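Local atomic coordinates of 2-hydroxyisobutyryl-CoA synthetase (Aquincola tertiaricarbonis, PDB entry 6HE0), a protein that is a synthetase of the ANL superfamily, built from a large AMP-binding domain and a smaller C-terminal domain. Residues G129-P134 with Q443-V448; G163-V168 with K191-G196; A216-T221 with K245-S250. All coordinates share one frame; numbering follows the deposited sequence.

Contact 1 of 3, residues G129-P134 with Q443-V448; sequences GTTGRP and QTVLGV. With COA (coenzyme A), chain D.
Gly129 meets the last turn of helix 428-446 backbone to backbone, its CA lying 4.3 Å from the CA of Leu446. This is an interdomain contact: residues 129-134 belong to the glycine- and threonine-rich, P-loop-like motif of ANL enzymes, whereas residues 443-448 close a helix in the C-terminal domain. One hydrogen bond joins the two backbones, from Gly129 N to Val445 O at 2.9 Å. It is bent at the hydrogen (139°), although the donor lies in the plane of the carbonyl. Val445 O sits at the C-terminal end of its helix, where the helix dipole would probably strengthen it as an acceptor. Gly447 N still bonds to Gln443 O, closing the last helical turn, but Gly447 itself has left helical geometry with a positive phi of 92°. Gly129 likewise has positive phi, a backbone region that glycine enters readily.

Val445 carries the side-chain contact, together with Thr131. Its CG1, anti to the backbone N (chi1 169°), rests against the peptide between Thr130 and Thr131, 3.9 Å from Thr130 C. The methyl CG2 of Thr131 approaches at a slant and fits against both branches of the valine, 4.0 Å from Val445 CG1 and 4.1 Å from Val445 CG2. Thr131 also packs on Glu385 and Ala388 of helix 383-391, and Leu446 reaches Ile386 of that helix, which therefore backs both segments.

Past the helix end the chain turns to coenzyme A, which is hydrogen-bonded to the backbone N of Arg449. Just before it, Val448 lies along the pyrophosphate and pantoate part of coenzyme A, with Val448 CA 3.4 Å from O4A and Val448 CG1 3.8 Å from OAP.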
loop_
_atom_site.group_PDB
_atom_site.type_symbol
_atom_site.label_atom_id
_atom_site.label_comp_id
_atom_site.label_asym_id
_atom_site.label_seq_id
_atom_site.Cartn_x
_atom_site.Cartn_y
_atom_site.Cartn_z
ATOM N N GLY A 129 -1.780 -17.068 7.387
ATOM C CA GLY A 129 -1.604 -18.492 7.201
ATOM C C GLY A 129 -1.772 -19.345 8.419
ATOM O O GLY A 129 -1.868 -20.551 8.286
ATOM N N THR A 130 -1.755 -18.764 9.600
ATOM C CA THR A 130 -1.898 -19.592 10.777
ATOM C C THR A 130 -3.136 -19.253 11.565
ATOM O O THR A 130 -3.554 -18.086 11.633
ATOM C CB THR A 130 -0.622 -19.573 11.663
ATOM O OG1 THR A 130 -0.398 -18.245 12.144
ATOM C CG2 THR A 130 0.620 -20.094 10.941
ATOM N N THR A 131 -3.695 -20.291 12.205
ATOM C CA THR A 131 -4.781 -20.160 13.169
ATOM C C THR A 131 -4.124 -19.513 14.416
ATOM O O THR A 131 -2.894 -19.562 14.568
ATOM C CB THR A 131 -5.366 -21.539 13.518
ATOM O OG1 THR A 131 -4.304 -22.415 13.922
ATOM C CG2 THR A 131 -6.202 -22.139 12.375
ATOM N N GLY A 132 -4.925 -18.911 15.275
ATOM C CA GLY A 132 -4.378 -18.271 16.462
ATOM C C GLY A 132 -3.745 -16.930 16.139
ATOM O O GLY A 132 -4.110 -16.291 15.146
ATOM N N ARG A 133 -2.784 -16.510 16.973
ATOM C CA ARG A 133 -2.088 -15.237 16.859
ATOM C C ARG A 133 -1.132 -15.216 15.643
ATOM O O ARG A 133 -0.177 -15.996 15.629
ATOM C CB ARG A 133 -1.343 -14.940 18.177
ATOM C CG ARG A 133 -0.861 -13.501 18.306
ATOM C CD ARG A 133 0.256 -13.362 19.321
ATOM N NE ARG A 133 0.944 -12.077 19.173
ATOM C CZ ARG A 133 1.955 -11.853 18.334
ATOM N NH1 ARG A 133 2.424 -12.836 17.562
ATOM N NH2 ARG A 133 2.500 -10.646 18.252
ATOM N N PRO A 134 -1.350 -14.343 14.619
ATOM C CA PRO A 134 -0.428 -14.329 13.462
ATOM C C PRO A 134 0.892 -13.654 13.808
ATOM O O PRO A 134 0.943 -12.809 14.703
ATOM C CB PRO A 134 -1.213 -13.588 12.355
ATOM C CG PRO A 134 -2.618 -13.381 12.917
ATOM C CD PRO A 134 -2.424 -13.356 14.428
ATOM N N GLN A 443 -10.719 -18.396 4.715
ATOM C CA GLN A 443 -10.185 -17.181 4.063
ATOM C C GLN A 443 -9.538 -16.232 5.092
ATOM O O GLN A 443 -8.476 -15.672 4.829
ATOM C CB GLN A 443 -11.310 -16.474 3.290
ATOM C CG GLN A 443 -10.993 -15.047 2.772
ATOM C CD GLN A 443 -12.168 -14.482 2.032
ATOM O OE1 GLN A 443 -13.317 -14.624 2.431
ATOM N NE2 GLN A 443 -11.918 -13.795 0.964
ATOM N N THR A 444 -10.166 -16.082 6.263
ATOM C CA THR A 444 -9.655 -15.277 7.378
ATOM C C THR A 444 -8.309 -15.838 7.858
ATOM O O THR A 444 -7.392 -15.067 8.138
ATOM C CB THR A 444 -10.731 -15.175 8.480
ATOM O OG1 THR A 444 -11.900 -14.573 7.916
ATOM C CG2 THR A 444 -10.277 -14.368 9.699
ATOM N N VAL A 445 -8.181 -17.168 7.912
ATOM C CA VAL A 445 -6.951 -17.841 8.334
ATOM C C VAL A 445 -5.844 -17.744 7.257
ATOM O O VAL A 445 -4.711 -17.354 7.559
ATOM C CB VAL A 445 -7.239 -19.319 8.753
ATOM C CG1 VAL A 445 -5.949 -20.127 8.939
ATOM C CG2 VAL A 445 -8.115 -19.378 10.015
ATOM N N LEU A 446 -6.172 -18.136 6.036
ATOM C CA LEU A 446 -5.221 -18.179 4.921
ATOM C C LEU A 446 -4.780 -16.839 4.370
ATOM O O LEU A 446 -3.641 -16.729 3.906
ATOM C CB LEU A 446 -5.746 -19.046 3.761
ATOM C CG LEU A 446 -6.051 -20.513 4.063
ATOM C CD1 LEU A 446 -6.422 -21.228 2.800
ATOM C CD2 LEU A 446 -4.872 -21.229 4.704
ATOM N N GLY A 447 -5.689 -15.878 4.335
ATOM C CA GLY A 447 -5.411 -14.563 3.757
ATOM C C GLY A 447 -5.798 -14.508 2.286
ATOM O O GLY A 447 -5.685 -13.454 1.652
ATOM N N VAL A 448 -6.260 -15.645 1.727
ATOM C CA VAL A 448 -6.689 -15.773 0.307
ATOM C C VAL A 448 -8.012 -16.457 0.272
ATOM O O VAL A 448 -8.280 -17.314 1.123
ATOM C CB VAL A 448 -5.682 -16.531 -0.634
ATOM C CG1 VAL A 448 -4.427 -15.693 -0.892
ATOM C CG2 VAL A 448 -5.336 -17.931 -0.108
HETATM N N1A COA D . -1.339 -10.018 -7.029
HETATM C C2A COA D . -2.143 -9.075 -7.530
HETATM N N3A COA D . -3.473 -9.104 -7.684
HETATM C C4A COA D . -3.983 -10.274 -7.286
HETATM C C5A COA D . -3.281 -11.344 -6.756
HETATM C C6A COA D . -1.881 -11.186 -6.623
HETATM N N6A COA D . -1.076 -12.094 -6.083
HETATM N N7A COA D . -4.134 -12.403 -6.479
HETATM C C8A COA D . -5.308 -11.964 -6.864
HETATM N N9A COA D . -5.294 -10.682 -7.350
HETATM C C1B COA D . -6.445 -9.896 -7.811
HETATM C C2B COA D . -7.383 -10.682 -8.720
HETATM O O2B COA D . -6.841 -10.773 -10.032
HETATM C C3B COA D . -8.703 -9.933 -8.503
HETATM O O3B COA D . -8.789 -8.718 -9.275
HETATM P P3B COA D . -9.495 -8.611 -10.680
HETATM O O7A COA D . -9.991 -7.257 -10.831
HETATM O O8A COA D . -8.408 -8.964 -11.631
HETATM O O9A COA D . -10.567 -9.686 -10.776
HETATM C C4B COA D . -8.632 -9.482 -7.042
HETATM O O4B COA D . -7.225 -9.486 -6.697
HETATM C C5B COA D . -9.407 -10.350 -6.080
HETATM O O5B COA D . -8.989 -11.717 -6.327
HETATM P P1A COA D . -9.307 -12.939 -5.348
HETATM O O1A COA D . -8.807 -14.227 -5.877
HETATM O O2A COA D . -10.760 -13.045 -5.006
HETATM O O3A COA D . -8.593 -12.437 -4.016
HETATM P P2A COA D . -7.544 -12.957 -2.939
HETATM O O4A COA D . -8.288 -13.789 -1.986
HETATM O O5A COA D . -6.449 -13.736 -3.654
HETATM O O6A COA D . -6.901 -11.625 -2.340
HETATM C CBP COA D . -4.767 -10.488 -2.613
HETATM C CCP COA D . -6.120 -10.822 -3.246
HETATM C CDP COA D . -3.866 -9.735 -3.597
HETATM C CEP COA D . -5.041 -9.588 -1.394
HETATM C CAP COA D . -4.104 -11.823 -2.176
HETATM O OAP COA D . -3.941 -12.761 -3.237
HETATM C C9P COA D . -2.801 -11.666 -1.401
HETATM O O9P COA D . -2.796 -11.144 -0.289
HETATM N N8P COA D . -1.681 -12.113 -1.966
HETATM C C7P COA D . -0.405 -11.916 -1.296
HETATM C C6P COA D . 0.666 -12.727 -1.895
HETATM C C5P COA D . 1.612 -11.891 -2.713
HETATM O O5P COA D . 1.220 -11.247 -3.686
HETATM N N4P COA D . 2.889 -11.959 -2.343
HETATM C C3P COA D . 4.002 -11.768 -3.259
HETATM C C2P COA D . 4.501 -10.340 -3.332
HETATM S S1P COA D . 4.758 -10.136 -5.111
#

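Contact 2 of 3, residues G163-V168 with K191-G196; sequences GDLVCV and KAFPFG
The Phe193 ring is approached obliquely by Cys167 and Leu165 of the neighbouring strand. Cys167 SG stands 4.8 Å from the ring centroid and 51° off the ring normal, a slanting sulfur-aromatic contact in which Cys167 CB also comes within 3.9 Å of Phe193 CD2. Leu165 arrives nearer the root of the ring: with CG anti to its own N (chi1 -177°), its CD1 is carried to 3.7 Å from Phe193 CB. The second ring, that of Phe195, meets Trp209 with the planes at about 50°, while Phe195 CB borders Cys167 SG.

Leu165, Cys167, Lys191 and Phe193 share one face of the sheet, where helix 202-213 packs on Leu165 and Cys167; Val166 and Ala192 point to the other, where helix 176-187 packs on Ala192. Lys191 runs extended past the carbonyl of Gly163, its CE 3.3 Å from Gly163 O, and its NZ makes a weak hydrogen bond to Asn118 of the second subunit.

Between the two faces the backbones alternate as donor and acceptor, from Lys191 N to Asp164 O (2.7 Å) through to Gly196 N on Val168 O (2.9 Å). At Pro194, the centre of an inverse gamma turn, the strand pairing gives way; Phe193 O takes Val168 N as well as a weak bond from Phe195 N. Ala192 lies on the outermost strand of this chain's sheet, and its backbone hydrogen-bonds to the second subunit. Strands 165-168 and 191-193, in parallel register and joined through helix 176-187, form a classic beta-alpha-beta crossover.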
loop_
_atom_site.group_PDB
_atom_site.type_symbol
_atom_site.label_atom_id
_atom_site.label_comp_id
_atom_site.label_asym_id
_atom_site.label_seq_id
_atom_site.Cartn_x
_atom_site.Cartn_y
_atom_site.Cartn_z
ATOM N N GLY A 163 15.223 7.556 -12.343
ATOM C CA GLY A 163 14.302 8.140 -13.315
ATOM C C GLY A 163 13.312 7.162 -13.941
ATOM O O GLY A 163 12.264 7.584 -14.423
ATOM N N ASP A 164 13.588 5.851 -13.912
ATOM C CA ASP A 164 12.701 4.825 -14.473
ATOM C C ASP A 164 11.423 4.740 -13.677
ATOM O O ASP A 164 11.478 4.760 -12.442
ATOM C CB ASP A 164 13.384 3.448 -14.426
ATOM C CG ASP A 164 14.381 3.124 -15.528
ATOM O OD1 ASP A 164 14.678 4.013 -16.348
ATOM O OD2 ASP A 164 14.842 1.972 -15.585
ATOM N N LEU A 165 10.267 4.644 -14.360
ATOM C CA LEU A 165 9.011 4.504 -13.650
ATOM C C LEU A 165 8.884 3.021 -13.284
ATOM O O LEU A 165 9.047 2.161 -14.151
ATOM C CB LEU A 165 7.826 4.988 -14.515
ATOM C CG LEU A 165 6.412 4.974 -13.868
ATOM C CD1 LEU A 165 6.330 5.894 -12.678
ATOM C CD2 LEU A 165 5.369 5.424 -14.870
ATOM N N VAL A 166 8.685 2.725 -11.980
ATOM C CA VAL A 166 8.599 1.345 -11.493
ATOM C C VAL A 166 7.227 1.068 -10.967
ATOM O O VAL A 166 6.839 1.630 -9.948
ATOM C CB VAL A 166 9.713 0.983 -10.467
ATOM C CG1 VAL A 166 9.524 -0.428 -9.911
ATOM C CG2 VAL A 166 11.102 1.116 -11.092
ATOM N N CYS A 167 6.490 0.186 -11.662
ATOM C CA CYS A 167 5.150 -0.168 -11.235
ATOM C C CYS A 167 5.140 -1.329 -10.236
ATOM O O CYS A 167 5.495 -2.447 -10.611
ATOM C CB CYS A 167 4.233 -0.454 -12.413
ATOM S SG CYS A 167 2.540 -0.860 -11.901
ATOM N N VAL A 168 4.694 -1.066 -8.978
ATOM C CA VAL A 168 4.591 -2.075 -7.916
ATOM C C VAL A 168 3.128 -2.476 -7.839
ATOM O O VAL A 168 2.290 -1.758 -7.273
ATOM C CB VAL A 168 5.155 -1.605 -6.563
ATOM C CG1 VAL A 168 5.237 -2.771 -5.578
ATOM C CG2 VAL A 168 6.526 -0.964 -6.755
ATOM N N LYS A 191 11.242 6.506 -10.333
ATOM C CA LYS A 191 9.916 7.048 -10.018
ATOM C C LYS A 191 9.071 5.862 -9.549
ATOM O O LYS A 191 8.622 5.067 -10.372
ATOM C CB LYS A 191 9.266 7.708 -11.254
ATOM C CG LYS A 191 10.017 8.905 -11.812
ATOM C CD LYS A 191 9.464 9.405 -13.161
ATOM C CE LYS A 191 10.501 10.298 -13.817
ATOM N NZ LYS A 191 9.935 11.145 -14.900
ATOM N N ALA A 192 8.904 5.700 -8.232
ATOM C CA ALA A 192 8.103 4.591 -7.697
ATOM C C ALA A 192 6.625 4.826 -7.973
ATOM O O ALA A 192 6.108 5.914 -7.725
ATOM C CB ALA A 192 8.344 4.449 -6.211
ATOM N N PHE A 193 5.965 3.827 -8.530
ATOM C CA PHE A 193 4.554 3.901 -8.867
ATOM C C PHE A 193 3.820 2.799 -8.104
ATOM O O PHE A 193 3.620 1.705 -8.620
ATOM C CB PHE A 193 4.366 3.825 -10.398
ATOM C CG PHE A 193 2.946 3.849 -10.909
ATOM C CD1 PHE A 193 1.983 4.645 -10.302
ATOM C CD2 PHE A 193 2.573 3.080 -12.004
ATOM C CE1 PHE A 193 0.672 4.665 -10.774
ATOM C CE2 PHE A 193 1.260 3.106 -12.476
ATOM C CZ PHE A 193 0.327 3.921 -11.875
ATOM N N PRO A 194 3.433 3.054 -6.847
ATOM C CA PRO A 194 2.809 1.985 -6.065
ATOM C C PRO A 194 1.310 1.830 -6.327
ATOM O O PRO A 194 0.464 2.282 -5.554
ATOM C CB PRO A 194 3.161 2.366 -4.623
ATOM C CG PRO A 194 3.233 3.867 -4.636
ATOM C CD PRO A 194 3.589 4.295 -6.049
ATOM N N PHE A 195 0.976 1.162 -7.418
ATOM C CA PHE A 195 -0.431 0.952 -7.739
ATOM C C PHE A 195 -1.092 -0.046 -6.766
ATOM O O PHE A 195 -2.271 0.089 -6.443
ATOM C CB PHE A 195 -0.619 0.487 -9.194
ATOM C CG PHE A 195 -2.073 0.576 -9.621
ATOM C CD1 PHE A 195 -2.582 1.742 -10.172
ATOM C CD2 PHE A 195 -2.929 -0.515 -9.476
ATOM C CE1 PHE A 195 -3.931 1.817 -10.570
ATOM C CE2 PHE A 195 -4.277 -0.437 -9.868
ATOM C CZ PHE A 195 -4.765 0.724 -10.421
ATOM N N GLY A 196 -0.361 -1.055 -6.350
ATOM C CA GLY A 196 -0.940 -2.024 -5.421
ATOM C C GLY A 196 -1.773 -3.065 -6.134
ATOM O O GLY A 196 -1.711 -3.178 -7.364
#

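Contact 3 of 3, residues A216-T221 with K245-S250; sequences AAFYGT and KCLFFS. With COA (coenzyme A), chain D.
Tyr219 and Ser250 meet through their hydroxyls, OH to OG at 2.6 Å, with the serine oxygen at the edge of the tyrosine ring and near its plane. Coenzyme A brings its S1P to 3.2 Å from Tyr219 OH, and Ser250 OG is also hydrogen-bonded to the ligand 8LE.

Behind the hydroxyls, Tyr219 CB sits over one face of the Phe248 ring in a CH-pi contact, 3.9 Å from the centroid. The two rings are inclined at 52°. Phe248 gets beneath its neighbour because its CG lies between its own N and carbonyl carbon (chi1 61°). On the other face of the sheet Phe218 CD1 touches Leu247 CD2 at 3.7 Å, and Phe249 CE1 comes to the edge of the Phe218 ring.

Parallel backbone bonds hold the strands in this register: Phe248 N bonds to Phe218 O at 2.8 Å, and just before strand 217-220 Ala216 O receives both Lys245 N and Cys246 N. Further out, strand 165-168 flanks Tyr219 and strand 271-274 flanks Phe248.

Either hydroxyl could donate in the Tyr219-Ser250 bond; with two bonds on Ser250 OG, its rotation is probably restricted where 8LE and the coenzyme A sulfur converge.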
loop_
_atom_site.group_PDB
_atom_site.type_symbol
_atom_site.label_atom_id
_atom_site.label_comp_id
_atom_site.label_asym_id
_atom_site.label_seq_id
_atom_site.Cartn_x
_atom_site.Cartn_y
_atom_site.Cartn_z
ATOM N N ALA A 216 8.994 1.582 -17.155
ATOM C CA ALA A 216 10.139 0.800 -17.640
ATOM C C ALA A 216 10.188 -0.554 -16.916
ATOM O O ALA A 216 10.717 -1.518 -17.451
ATOM C CB ALA A 216 11.438 1.567 -17.390
ATOM N N ALA A 217 9.676 -0.613 -15.690
ATOM C CA ALA A 217 9.752 -1.814 -14.868
ATOM C C ALA A 217 8.454 -2.096 -14.126
ATOM O O ALA A 217 7.678 -1.182 -13.822
ATOM C CB ALA A 217 10.920 -1.719 -13.894
ATOM N N PHE A 218 8.219 -3.383 -13.865
ATOM C CA PHE A 218 7.028 -3.893 -13.213
ATOM C C PHE A 218 7.410 -4.953 -12.189
ATOM O O PHE A 218 8.281 -5.803 -12.437
ATOM C CB PHE A 218 6.065 -4.486 -14.254
ATOM C CG PHE A 218 4.765 -5.057 -13.715
ATOM C CD1 PHE A 218 4.715 -6.347 -13.179
ATOM C CD2 PHE A 218 3.576 -4.351 -13.832
ATOM C CE1 PHE A 218 3.499 -6.903 -12.740
ATOM C CE2 PHE A 218 2.373 -4.907 -13.400
ATOM C CZ PHE A 218 2.339 -6.191 -12.874
ATOM N N TYR A 219 6.763 -4.885 -11.036
ATOM C CA TYR A 219 6.922 -5.864 -9.982
ATOM C C TYR A 219 5.572 -6.444 -9.565
ATOM O O TYR A 219 4.636 -5.679 -9.261
ATOM C CB TYR A 219 7.609 -5.249 -8.747
ATOM C CG TYR A 219 7.580 -6.181 -7.554
ATOM C CD1 TYR A 219 8.570 -7.146 -7.376
ATOM C CD2 TYR A 219 6.541 -6.128 -6.621
ATOM C CE1 TYR A 219 8.561 -8.001 -6.280
ATOM C CE2 TYR A 219 6.499 -7.009 -5.534
ATOM C CZ TYR A 219 7.521 -7.935 -5.364
ATOM O OH TYR A 219 7.535 -8.796 -4.294
ATOM N N GLY A 220 5.539 -7.760 -9.423
ATOM C CA GLY A 220 4.389 -8.485 -8.878
ATOM C C GLY A 220 4.665 -9.971 -8.755
ATOM O O GLY A 220 5.827 -10.364 -8.650
ATOM N N THR A 221 3.604 -10.811 -8.821
ATOM C CA THR A 221 3.740 -12.273 -8.917
ATOM C C THR A 221 3.755 -12.619 -10.404
ATOM O O THR A 221 3.141 -11.890 -11.204
ATOM C CB THR A 221 2.652 -13.106 -8.151
ATOM O OG1 THR A 221 1.348 -12.919 -8.700
ATOM C CG2 THR A 221 2.647 -12.868 -6.665
ATOM N N LYS A 245 10.736 -2.588 -19.965
ATOM C CA LYS A 245 12.096 -3.068 -20.250
ATOM C C LYS A 245 12.266 -4.334 -19.418
ATOM O O LYS A 245 13.037 -5.227 -19.784
ATOM C CB LYS A 245 13.174 -2.070 -19.759
ATOM C CG LYS A 245 13.332 -0.800 -20.574
ATOM C CD LYS A 245 14.091 0.304 -19.796
ATOM C CE LYS A 245 15.603 0.191 -19.772
ATOM N NZ LYS A 245 16.155 0.539 -18.428
ATOM N N CYS A 246 11.638 -4.362 -18.229
ATOM C CA CYS A 246 11.811 -5.521 -17.381
ATOM C C CYS A 246 10.713 -5.697 -16.381
ATOM O O CYS A 246 10.138 -4.731 -15.876
ATOM C CB CYS A 246 13.192 -5.535 -16.724
ATOM S SG CYS A 246 13.262 -4.879 -15.040
ATOM N N LEU A 247 10.443 -6.963 -16.080
ATOM C CA LEU A 247 9.492 -7.369 -15.045
ATOM C C LEU A 247 10.252 -8.235 -14.068
ATOM O O LEU A 247 11.037 -9.087 -14.471
ATOM C CB LEU A 247 8.321 -8.143 -15.641
ATOM C CG LEU A 247 7.449 -7.375 -16.649
ATOM C CD1 LEU A 247 7.878 -7.665 -18.082
ATOM C CD2 LEU A 247 5.965 -7.702 -16.437
ATOM N N PHE A 248 10.120 -7.948 -12.789
ATOM C CA PHE A 248 10.785 -8.744 -11.755
ATOM C C PHE A 248 9.738 -9.256 -10.791
ATOM O O PHE A 248 8.804 -8.542 -10.445
ATOM C CB PHE A 248 11.948 -8.015 -11.082
ATOM C CG PHE A 248 11.649 -6.731 -10.354
ATOM C CD1 PHE A 248 11.314 -5.572 -11.057
ATOM C CD2 PHE A 248 11.779 -6.653 -8.966
ATOM C CE1 PHE A 248 11.057 -4.378 -10.376
ATOM C CE2 PHE A 248 11.546 -5.450 -8.289
ATOM C CZ PHE A 248 11.184 -4.326 -8.999
ATOM N N PHE A 249 9.843 -10.517 -10.429
ATOM C CA PHE A 249 8.818 -11.145 -9.619
ATOM C C PHE A 249 9.338 -11.853 -8.398
ATOM O O PHE A 249 10.473 -12.309 -8.390
ATOM C CB PHE A 249 8.040 -12.147 -10.513
ATOM C CG PHE A 249 7.497 -11.590 -11.821
ATOM C CD1 PHE A 249 6.370 -10.776 -11.838
ATOM C CD2 PHE A 249 8.074 -11.932 -13.033
ATOM C CE1 PHE A 249 5.847 -10.291 -13.040
ATOM C CE2 PHE A 249 7.549 -11.453 -14.240
ATOM C CZ PHE A 249 6.429 -10.644 -14.230
ATOM N N SER A 250 8.473 -11.997 -7.387
ATOM C CA SER A 250 8.716 -12.820 -6.199
ATOM C C SER A 250 7.362 -13.383 -5.697
ATOM O O SER A 250 6.309 -13.117 -6.291
ATOM C CB SER A 250 9.455 -12.028 -5.117
ATOM O OG SER A 250 8.559 -11.210 -4.383
HETATM N N1A COA D . -1.339 -10.018 -7.029
HETATM C C2A COA D . -2.143 -9.075 -7.530
HETATM N N3A COA D . -3.473 -9.104 -7.684
HETATM C C4A COA D . -3.983 -10.274 -7.286
HETATM C C5A COA D . -3.281 -11.344 -6.756
HETATM C C6A COA D . -1.881 -11.186 -6.623
HETATM N N6A COA D . -1.076 -12.094 -6.083
HETATM N N7A COA D . -4.134 -12.403 -6.479
HETATM C C8A COA D . -5.308 -11.964 -6.864
HETATM N N9A COA D . -5.294 -10.682 -7.350
HETATM C C1B COA D . -6.445 -9.896 -7.811
HETATM C C2B COA D . -7.383 -10.682 -8.720
HETATM O O2B COA D . -6.841 -10.773 -10.032
HETATM C C3B COA D . -8.703 -9.933 -8.503
HETATM O O3B COA D . -8.789 -8.718 -9.275
HETATM P P3B COA D . -9.495 -8.611 -10.680
HETATM O O7A COA D . -9.991 -7.257 -10.831
HETATM O O8A COA D . -8.408 -8.964 -11.631
HETATM O O9A COA D . -10.567 -9.686 -10.776
HETATM C C4B COA D . -8.632 -9.482 -7.042
HETATM O O4B COA D . -7.225 -9.486 -6.697
HETATM C C5B COA D . -9.407 -10.350 -6.080
HETATM O O5B COA D . -8.989 -11.717 -6.327
HETATM P P1A COA D . -9.307 -12.939 -5.348
HETATM O O1A COA D . -8.807 -14.227 -5.877
HETATM O O2A COA D . -10.760 -13.045 -5.006
HETATM O O3A COA D . -8.593 -12.437 -4.016
HETATM P P2A COA D . -7.544 -12.957 -2.939
HETATM O O4A COA D . -8.288 -13.789 -1.986
HETATM O O5A COA D . -6.449 -13.736 -3.654
HETATM O O6A COA D . -6.901 -11.625 -2.340
HETATM C CBP COA D . -4.767 -10.488 -2.613
HETATM C CCP COA D . -6.120 -10.822 -3.246
HETATM C CDP COA D . -3.866 -9.735 -3.597
HETATM C CEP COA D . -5.041 -9.588 -1.394
HETATM C CAP COA D . -4.104 -11.823 -2.176
HETATM O OAP COA D . -3.941 -12.761 -3.237
HETATM C C9P COA D . -2.801 -11.666 -1.401
HETATM O O9P COA D . -2.796 -11.144 -0.289
HETATM N N8P COA D . -1.681 -12.113 -1.966
HETATM C C7P COA D . -0.405 -11.916 -1.296
HETATM C C6P COA D . 0.666 -12.727 -1.895
HETATM C C5P COA D . 1.612 -11.891 -2.713
HETATM O O5P COA D . 1.220 -11.247 -3.686
HETATM N N4P COA D . 2.889 -11.959 -2.343
HETATM C C3P COA D . 4.002 -11.768 -3.259
HETATM C C2P COA D . 4.501 -10.340 -3.332
HETATM S S1P COA D . 4.758 -10.136 -5.111
#

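In the fold
From the N terminus, residues 129-134 open the longest loop, which contact 1 closes only 309 residues later, at the end of helix 428-446, bringing the C-terminal domain against the AMP-binding domain. Contacts 2 and 3 are nested inside it, one after the other, each closing a short beta-alpha-beta unit of one parallel sheet. Strands 165-168 and 217-220 are neighbours there, and probable hydrogen bonds, such as Cys167 N to Ala217 O at 2.8 Å, join the two contacts, whose centres lie 10 Å apart. Contact 1 stands apart, about 10 Å from contact 3 at the nearest atoms, but both touch coenzyme A; contacts 1 and 2 both reach the second subunit.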